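Local coordinates for pyruvate carboxylase protein (Rhizobium etli, PDB 2QF7), which is a large multidomain, biotin-dependent carboxylase whose chain joins an ATP-grasp biotin carboxylase region, a TIM-barrel region and a biotinyl-type domain, and which assembles as a tetramer, at residues T581-L586 / A622-L627; V899-L904 / P926-S931; V1098-P1103 / D1158-Y1163. All coordinates share one frame; numbering follows the deposited sequence.

Contact 1: residues T581-L586 / A622-L627; sequences TYSHAL and APNLLL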
loop_
_atom_site.group_PDB
_atom_site.type_symbol
_atom_site.label_atom_id
_atom_site.label_comp_id
_atom_site.label_asym_id
_atom_site.label_seq_id
_atom_site.Cartn_x
_atom_site.Cartn_y
_atom_site.Cartn_z
ATOM N N THR A 581 -1.820 -42.466 17.174
ATOM C CA THR A 581 -1.981 -42.336 18.602
ATOM C C THR A 581 -3.145 -43.187 19.077
ATOM O O THR A 581 -3.006 -43.948 20.058
ATOM C CB THR A 581 -2.087 -40.852 19.050
ATOM O OG1 THR A 581 -0.919 -40.149 18.583
ATOM C CG2 THR A 581 -2.088 -40.774 20.588
ATOM N N TYR A 582 -4.269 -43.088 18.378
ATOM C CA TYR A 582 -5.411 -43.957 18.648
ATOM C C TYR A 582 -5.027 -45.430 18.541
ATOM O O TYR A 582 -5.343 -46.220 19.413
ATOM C CB TYR A 582 -6.520 -43.702 17.625
ATOM C CG TYR A 582 -7.458 -42.565 17.961
ATOM C CD1 TYR A 582 -7.261 -41.287 17.426
ATOM C CD2 TYR A 582 -8.597 -42.797 18.733
ATOM C CE1 TYR A 582 -8.177 -40.239 17.703
ATOM C CE2 TYR A 582 -9.483 -41.772 19.017
ATOM C CZ TYR A 582 -9.275 -40.516 18.498
ATOM O OH TYR A 582 -10.206 -39.562 18.803
ATOM N N SER A 583 -4.318 -45.787 17.466
ATOM C CA SER A 583 -3.893 -47.176 17.211
ATOM C C SER A 583 -3.090 -47.737 18.406
ATOM O O SER A 583 -3.319 -48.865 18.832
ATOM C CB SER A 583 -3.055 -47.233 15.916
ATOM O OG SER A 583 -2.798 -48.576 15.528
ATOM N N HIS A 584 -2.141 -46.950 18.933
ATOM C CA HIS A 584 -1.261 -47.412 20.002
ATOM C C HIS A 584 -1.917 -47.295 21.353
ATOM O O HIS A 584 -1.648 -48.135 22.209
ATOM C CB HIS A 584 0.037 -46.596 20.070
ATOM C CG HIS A 584 1.017 -46.941 18.982
ATOM N ND1 HIS A 584 0.844 -46.546 17.669
ATOM C CD2 HIS A 584 2.131 -47.719 18.996
ATOM C CE1 HIS A 584 1.850 -47.010 16.936
ATOM N NE2 HIS A 584 2.651 -47.710 17.718
ATOM N N ALA A 585 -2.707 -46.228 21.577
ATOM C CA ALA A 585 -3.127 -45.871 22.926
ATOM C C ALA A 585 -4.476 -46.462 23.289
ATOM O O ALA A 585 -4.710 -46.770 24.468
ATOM C CB ALA A 585 -3.171 -44.295 23.112
ATOM N N LEU A 586 -5.376 -46.588 22.291
ATOM C CA LEU A 586 -6.753 -47.091 22.497
ATOM C C LEU A 586 -7.041 -48.256 21.584
ATOM O O LEU A 586 -8.024 -48.225 20.803
ATOM C CB LEU A 586 -7.813 -45.973 22.258
ATOM C CG LEU A 586 -7.587 -44.710 23.103
ATOM C CD1 LEU A 586 -8.585 -43.569 22.691
ATOM C CD2 LEU A 586 -7.719 -45.068 24.614
ATOM N N ALA A 622 -3.925 -46.389 11.477
ATOM C CA ALA A 622 -4.670 -47.183 12.443
ATOM C C ALA A 622 -5.079 -48.568 11.870
ATOM O O ALA A 622 -6.254 -48.856 11.711
ATOM C CB ALA A 622 -5.908 -46.367 12.951
ATOM N N PRO A 623 -4.086 -49.442 11.573
ATOM C CA PRO A 623 -4.319 -50.722 10.858
ATOM C C PRO A 623 -5.022 -51.778 11.741
ATOM O O PRO A 623 -5.433 -52.841 11.237
ATOM C CB PRO A 623 -2.891 -51.175 10.502
ATOM C CG PRO A 623 -2.053 -50.642 11.667
ATOM C CD PRO A 623 -2.655 -49.252 11.881
ATOM N N ASN A 624 -5.217 -51.457 13.023
ATOM C CA ASN A 624 -5.846 -52.392 13.974
ATOM C C ASN A 624 -7.301 -52.099 14.309
ATOM O O ASN A 624 -7.957 -52.897 14.979
ATOM C CB ASN A 624 -5.019 -52.505 15.306
ATOM C CG ASN A 624 -4.786 -51.148 15.994
ATOM O OD1 ASN A 624 -4.887 -50.075 15.373
ATOM N ND2 ASN A 624 -4.440 -51.193 17.271
ATOM N N LEU A 625 -7.807 -50.948 13.888
ATOM C CA LEU A 625 -9.162 -50.548 14.233
ATOM C C LEU A 625 -10.073 -50.506 12.995
ATOM O O LEU A 625 -9.608 -50.170 11.900
ATOM C CB LEU A 625 -9.205 -49.145 14.899
ATOM C CG LEU A 625 -8.297 -48.906 16.126
ATOM C CD1 LEU A 625 -8.332 -47.384 16.605
ATOM C CD2 LEU A 625 -8.713 -49.832 17.258
ATOM N N LEU A 626 -11.350 -50.833 13.196
ATOM C CA LEU A 626 -12.333 -50.841 12.121
ATOM C C LEU A 626 -12.536 -49.397 11.723
ATOM O O LEU A 626 -12.561 -48.510 12.575
ATOM C CB LEU A 626 -13.647 -51.421 12.626
ATOM C CG LEU A 626 -13.706 -52.924 12.918
ATOM C CD1 LEU A 626 -15.120 -53.327 13.390
ATOM C CD2 LEU A 626 -13.325 -53.703 11.671
ATOM N N LEU A 627 -12.671 -49.135 10.434
ATOM C CA LEU A 627 -12.946 -47.759 10.005
ATOM C C LEU A 627 -14.382 -47.696 9.541
ATOM O O LEU A 627 -14.799 -48.528 8.764
ATOM C CB LEU A 627 -12.007 -47.365 8.869
ATOM C CG LEU A 627 -10.503 -47.325 9.243
ATOM C CD1 LEU A 627 -9.797 -46.696 8.054
ATOM C CD2 LEU A 627 -10.135 -46.530 10.520
#

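Contact 2: residues V899-L904 / P926-S931; sequences VGDMAL and PESVVS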
loop_
_atom_site.group_PDB
_atom_site.type_symbol
_atom_site.label_atom_id
_atom_site.label_comp_id
_atom_site.label_asym_id
_atom_site.label_seq_id
_atom_site.Cartn_x
_atom_site.Cartn_y
_atom_site.Cartn_z
ATOM N N VAL A 899 -38.534 -30.578 5.921
ATOM C CA VAL A 899 -39.334 -30.045 7.007
ATOM C C VAL A 899 -38.798 -28.641 7.376
ATOM O O VAL A 899 -39.572 -27.755 7.660
ATOM C CB VAL A 899 -39.347 -31.011 8.236
ATOM C CG1 VAL A 899 -40.097 -30.412 9.359
ATOM C CG2 VAL A 899 -39.982 -32.391 7.867
ATOM N N GLY A 900 -37.483 -28.456 7.287
ATOM C CA GLY A 900 -36.868 -27.142 7.506
ATOM C C GLY A 900 -37.359 -26.107 6.511
ATOM O O GLY A 900 -37.766 -24.989 6.890
ATOM N N ASP A 901 -37.338 -26.466 5.235
ATOM C CA ASP A 901 -37.820 -25.575 4.163
ATOM C C ASP A 901 -39.270 -25.212 4.393
ATOM O O ASP A 901 -39.702 -24.059 4.205
ATOM C CB ASP A 901 -37.679 -26.274 2.806
ATOM C CG ASP A 901 -36.251 -26.321 2.334
ATOM O OD1 ASP A 901 -35.420 -25.619 2.958
ATOM O OD2 ASP A 901 -35.941 -27.069 1.370
ATOM N N MET A 902 -40.063 -26.202 4.778
ATOM C CA MET A 902 -41.486 -25.955 4.992
ATOM C C MET A 902 -41.722 -24.977 6.141
ATOM O O MET A 902 -42.531 -24.068 6.021
ATOM C CB MET A 902 -42.216 -27.266 5.279
ATOM C CG MET A 902 -43.729 -27.181 5.139
ATOM S SD MET A 902 -44.319 -26.862 3.451
ATOM C CE MET A 902 -45.059 -25.220 3.619
ATOM N N ALA A 903 -41.032 -25.210 7.260
ATOM C CA ALA A 903 -41.099 -24.359 8.462
ATOM C C ALA A 903 -40.691 -22.914 8.176
ATOM O O ALA A 903 -41.330 -22.008 8.645
ATOM C CB ALA A 903 -40.218 -24.925 9.553
ATOM N N LEU A 904 -39.572 -22.726 7.474
ATOM C CA LEU A 904 -39.146 -21.375 7.065
ATOM C C LEU A 904 -40.165 -20.665 6.243
ATOM O O LEU A 904 -40.430 -19.473 6.461
ATOM C CB LEU A 904 -37.786 -21.404 6.337
ATOM C CG LEU A 904 -36.577 -21.900 7.142
ATOM C CD1 LEU A 904 -35.406 -22.168 6.171
ATOM C CD2 LEU A 904 -36.163 -20.927 8.247
ATOM N N PRO A 926 -41.981 -25.215 -1.343
ATOM C CA PRO A 926 -40.558 -25.357 -1.646
ATOM C C PRO A 926 -40.360 -26.599 -2.537
ATOM O O PRO A 926 -41.120 -27.580 -2.385
ATOM C CB PRO A 926 -39.929 -25.591 -0.260
ATOM C CG PRO A 926 -40.915 -25.004 0.719
ATOM C CD PRO A 926 -42.263 -25.241 0.106
ATOM N N GLU A 927 -39.382 -26.556 -3.446
ATOM C CA GLU A 927 -39.020 -27.661 -4.365
ATOM C C GLU A 927 -38.762 -28.961 -3.632
ATOM O O GLU A 927 -39.037 -30.073 -4.140
ATOM C CB GLU A 927 -37.721 -27.295 -5.112
ATOM C CG GLU A 927 -37.399 -28.116 -6.384
ATOM C CD GLU A 927 -36.661 -29.442 -6.141
ATOM O OE1 GLU A 927 -35.987 -29.613 -5.088
ATOM O OE2 GLU A 927 -36.754 -30.325 -7.035
ATOM N N SER A 928 -38.146 -28.841 -2.447
ATOM C CA SER A 928 -37.812 -30.011 -1.663
ATOM C C SER A 928 -39.087 -30.709 -1.182
ATOM O O SER A 928 -39.119 -31.926 -1.059
ATOM C CB SER A 928 -36.922 -29.649 -0.456
ATOM O OG SER A 928 -37.642 -28.774 0.392
ATOM N N VAL A 929 -40.101 -29.927 -0.879
ATOM C CA VAL A 929 -41.398 -30.423 -0.443
ATOM C C VAL A 929 -42.146 -31.101 -1.580
ATOM O O VAL A 929 -42.678 -32.211 -1.396
ATOM C CB VAL A 929 -42.235 -29.288 0.196
ATOM C CG1 VAL A 929 -43.648 -29.761 0.517
ATOM C CG2 VAL A 929 -41.486 -28.782 1.479
ATOM N N VAL A 930 -42.169 -30.445 -2.745
ATOM C CA VAL A 930 -42.808 -31.016 -3.932
ATOM C C VAL A 930 -42.161 -32.365 -4.239
ATOM O O VAL A 930 -42.863 -33.333 -4.439
ATOM C CB VAL A 930 -42.756 -30.078 -5.175
ATOM C CG1 VAL A 930 -43.427 -30.761 -6.413
ATOM C CG2 VAL A 930 -43.440 -28.742 -4.859
ATOM N N SER A 931 -40.832 -32.403 -4.247
ATOM C CA SER A 931 -40.085 -33.606 -4.597
ATOM C C SER A 931 -40.314 -34.744 -3.595
ATOM O O SER A 931 -40.444 -35.899 -3.987
ATOM C CB SER A 931 -38.605 -33.251 -4.712
ATOM O OG SER A 931 -37.805 -34.402 -4.708
HETATM O O HOH W 1 -36.529 -26.493 -1.507
#

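Contact 3: residues V1098-P1103 / D1158-Y1163; sequences VGAPMP and DLLAVY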
loop_
_atom_site.group_PDB
_atom_site.type_symbol
_atom_site.label_atom_id
_atom_site.label_comp_id
_atom_site.label_asym_id
_atom_site.label_seq_id
_atom_site.Cartn_x
_atom_site.Cartn_y
_atom_site.Cartn_z
ATOM N N VAL A 1098 8.823 -11.265 -31.528
ATOM C CA VAL A 1098 9.937 -10.401 -31.169
ATOM C C VAL A 1098 10.020 -10.397 -29.637
ATOM O O VAL A 1098 9.211 -9.753 -28.951
ATOM C CB VAL A 1098 9.758 -8.955 -31.740
ATOM C CG1 VAL A 1098 10.892 -8.030 -31.270
ATOM C CG2 VAL A 1098 9.659 -8.988 -33.255
ATOM N N GLY A 1099 10.985 -11.146 -29.110
ATOM C CA GLY A 1099 11.134 -11.288 -27.673
ATOM C C GLY A 1099 12.247 -10.395 -27.183
ATOM O O GLY A 1099 13.264 -10.213 -27.882
ATOM N N ALA A 1100 12.066 -9.836 -25.990
ATOM C CA ALA A 1100 13.069 -8.955 -25.388
ATOM C C ALA A 1100 14.329 -9.740 -25.049
ATOM O O ALA A 1100 14.260 -10.761 -24.369
ATOM C CB ALA A 1100 12.508 -8.250 -24.149
ATOM N N PRO A 1101 15.489 -9.292 -25.560
ATOM C CA PRO A 1101 16.755 -9.959 -25.203
ATOM C C PRO A 1101 17.191 -9.695 -23.757
ATOM O O PRO A 1101 18.052 -10.408 -23.227
ATOM C CB PRO A 1101 17.764 -9.351 -26.184
ATOM C CG PRO A 1101 17.144 -8.034 -26.610
ATOM C CD PRO A 1101 15.673 -8.179 -26.514
ATOM N N MET A 1102 16.599 -8.680 -23.130
ATOM C CA MET A 1102 17.083 -8.187 -21.848
ATOM C C MET A 1102 15.987 -7.423 -21.106
ATOM O O MET A 1102 15.058 -6.891 -21.744
ATOM C CB MET A 1102 18.320 -7.282 -22.050
ATOM C CG MET A 1102 18.006 -5.772 -22.118
ATOM S SD MET A 1102 18.927 -4.826 -23.356
ATOM C CE MET A 1102 17.965 -5.198 -24.829
ATOM N N PRO A 1103 16.097 -7.367 -19.754
ATOM C CA PRO A 1103 15.204 -6.551 -18.933
ATOM C C PRO A 1103 15.527 -5.060 -19.004
ATOM O O PRO A 1103 16.705 -4.677 -19.102
ATOM C CB PRO A 1103 15.449 -7.078 -17.518
ATOM C CG PRO A 1103 16.840 -7.595 -17.539
ATOM C CD PRO A 1103 17.069 -8.118 -18.929
ATOM N N ASP A 1158 9.864 -11.328 -22.681
ATOM C CA ASP A 1158 8.594 -10.659 -22.915
ATOM C C ASP A 1158 8.386 -10.419 -24.412
ATOM O O ASP A 1158 9.353 -10.104 -25.140
ATOM C CB ASP A 1158 8.490 -9.369 -22.089
ATOM C CG ASP A 1158 8.255 -9.653 -20.590
ATOM O OD1 ASP A 1158 7.803 -10.775 -20.255
ATOM O OD2 ASP A 1158 8.532 -8.768 -19.754
ATOM N N LEU A 1159 7.140 -10.622 -24.864
ATOM C CA LEU A 1159 6.767 -10.453 -26.273
ATOM C C LEU A 1159 6.588 -8.995 -26.607
ATOM O O LEU A 1159 5.701 -8.317 -26.065
ATOM C CB LEU A 1159 5.483 -11.209 -26.601
ATOM C CG LEU A 1159 5.025 -11.320 -28.055
ATOM C CD1 LEU A 1159 6.099 -11.934 -28.957
ATOM C CD2 LEU A 1159 3.726 -12.141 -28.108
ATOM N N LEU A 1160 7.422 -8.508 -27.520
ATOM C CA LEU A 1160 7.432 -7.083 -27.823
ATOM C C LEU A 1160 6.515 -6.726 -28.984
ATOM O O LEU A 1160 5.840 -5.685 -28.954
ATOM C CB LEU A 1160 8.855 -6.587 -28.076
ATOM C CG LEU A 1160 9.857 -6.801 -26.933
ATOM C CD1 LEU A 1160 11.266 -6.486 -27.408
ATOM C CD2 LEU A 1160 9.512 -5.969 -25.716
ATOM N N ALA A 1161 6.480 -7.612 -29.980
ATOM C CA ALA A 1161 5.806 -7.385 -31.248
ATOM C C ALA A 1161 5.644 -8.718 -31.983
ATOM O O ALA A 1161 6.429 -9.643 -31.784
ATOM C CB ALA A 1161 6.609 -6.398 -32.108
ATOM N N VAL A 1162 4.635 -8.802 -32.841
ATOM C CA VAL A 1162 4.357 -10.009 -33.593
ATOM C C VAL A 1162 4.299 -9.683 -35.090
ATOM O O VAL A 1162 3.620 -8.738 -35.488
ATOM C CB VAL A 1162 3.027 -10.672 -33.091
ATOM C CG1 VAL A 1162 2.684 -11.926 -33.882
ATOM C CG2 VAL A 1162 3.128 -11.000 -31.603
ATOM N N TYR A 1163 5.018 -10.455 -35.908
ATOM C CA TYR A 1163 4.891 -10.400 -37.369
ATOM C C TYR A 1163 3.576 -11.045 -37.801
ATOM O O TYR A 1163 3.016 -10.721 -38.853
ATOM C CB TYR A 1163 6.075 -11.105 -38.057
ATOM C CG TYR A 1163 7.417 -10.422 -37.870
ATOM C CD1 TYR A 1163 7.860 -9.437 -38.755
ATOM C CD2 TYR A 1163 8.251 -10.772 -36.819
ATOM C CE1 TYR A 1163 9.103 -8.813 -38.581
ATOM C CE2 TYR A 1163 9.480 -10.171 -36.641
ATOM C CZ TYR A 1163 9.900 -9.189 -37.514
ATOM O OH TYR A 1163 11.119 -8.585 -37.295
#

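Contact 1: residues T581-L586 / A622-L627
Ser-583, near the C-terminal end of helix 572-585, comes closest to Ala-622, the residue at which the chain leaves helix 611-621; their CA atoms lie 4.8 Å apart. From Ala-622 a type I beta turn runs to Leu-625, closed by a weak hydrogen bond from Leu-625 N to Ala-622 O, and strand 626-632 starts just beyond it. Asn-624, inside that turn, grips Ser-583 twice. Its ND2 donates to the backbone O of Ser-583 at 3.0 Å, nearly straight (163°) and close to the amide plane. Its OD1 accepts from Ser-583 OG at 2.6 Å, the hydroxyl sitting well above the carbonyl plane. Ser-583 OG can reach it because it is turned anti to its own backbone N (chi1 -171°). The two bonds fix the rotation of the amide, and ND2 also donates to the O of Lys-526. Beside this polar pair, Leu-625 CD1 packs 4.2 Å from Tyr-582 CB. The Tyr-582 hydroxyl is hydrogen-bonded to Asp-555 OD2 and Trp-825 NE1. The contact thus ties the end of one barrel helix to the turn leading into the third strand of the closed eight-stranded parallel barrel, in the alternating helix-strand layout of a TIM barrel.

Contact 2: residues V899-L904 / P926-S931
Asp-901 on helix 895-909 meets Ser-928 in the first turn of helix 927-934 through a short hydrogen bond, Ser-928 OG giving its proton to Asp-901 OD2 at 2.6 Å. The oxygen receives it on its anti lone pair, the one turned away from OD1. Two torsions bring the groups together: the Asp-901 carboxylate lies anti to its carbonyl carbon (chi1 -75°), and Ser-928 OG stands between its backbone N and carbonyl carbon (chi1 62°), which swings the hydroxyl across to the neighbouring helix. A water adds a second link, donating to Asp-901 OD2 at 3.0 Å and accepting from the backbone N of Ser-928. Alongside, the ring of Pro-926, the N-cap residue, lies against the Asp-901 backbone and side chain: its CG is 3.8 Å from Asp-901 O, and its CB is 3.9 Å from Asp-901 CB. Met-902 supplies the apolar flank. Its side chain was modelled in two conformers, so its contacts are less certain than the polar ones; in the conformer described here the bent side chain brings SD within 3.9 Å of Val-929 CG2 and also against Pro-926 CD. Met-885 of helix 872-885 packs on Met-902 as well. Lys-897, one turn earlier on helix 895-909, forms a salt bridge with Asp-901 OD2. Hydroxyl, water and ammonium therefore converge on one carboxylate oxygen next to the start of a helix, a setting that would be expected to favour the charged form of Asp-901.

Contact 3: residues V1098-P1103 / D1158-Y1163
Three backbone hydrogen bonds join residues 1098-1100 to the antiparallel segment 1158-1161. Leu-1160 N donates to Val-1098 O at 2.6 Å. Val-1098 N reaches Ala-1161 O at 2.9 Å in a more bent bond (146°), and Ala-1100 N donates to Asp-1158 O at 2.9 Å. Gly-1099, in a non-hydrogen-bonded pair with Leu-1159, adds a CA-H...O contact to Asp-1158 O.

Apolar contacts gather round the side chain of Val-1098. Its CG1 branch, anti to the backbone N (chi1 176°), meets Leu-1160 CB at 4.1 Å, while CG2 lies 3.6 Å from Tyr-1163 CE2, approaching the ring obliquely. Ala-1161 CB packs against Val-1098 CB. Further along, Ala-1100 CB packs on Leu-1160 CD1 at 3.9 Å. The backbone N of Ala-1161 is buried with no partner in the model.

Both segments belong to the biotinyl-type domain, whose two small antiparallel sheets form the flattened barrel known for this family. Strand 1159-1162 runs between strands 1097-1099 and 1145-1146. From the other sheet, strand 1122-1127 packs on this one, with Leu-1123 against Val-1098 and Tyr-1163, and Val-1124 against Leu-1160; Lys-1139 makes a cation-pi contact with the Tyr-1163 ring.

The three contacts follow one another along the chain without touching; the centres of contacts 1 and 2 are about 42 Å apart, and the centre of contact 3 lies about 60 and 61 Å from those of contacts 1 and 2. Contact 1 is the buried one, tying a barrel helix to a turn before a barrel strand by a side-chain amide that bonds both a hydroxyl and a backbone carbonyl of the helix. Contact 2, partly buried, is helix against helix within the conserved carboxylase domain, and it alone puts a carboxylate and a water between its segments. Contact 3, also partly buried, is strand pairing in the biotinyl-type domain: main-chain bonds do the polar work, and between the segments the side chains meet through apolar contacts. No contact shares a helix or strand with another.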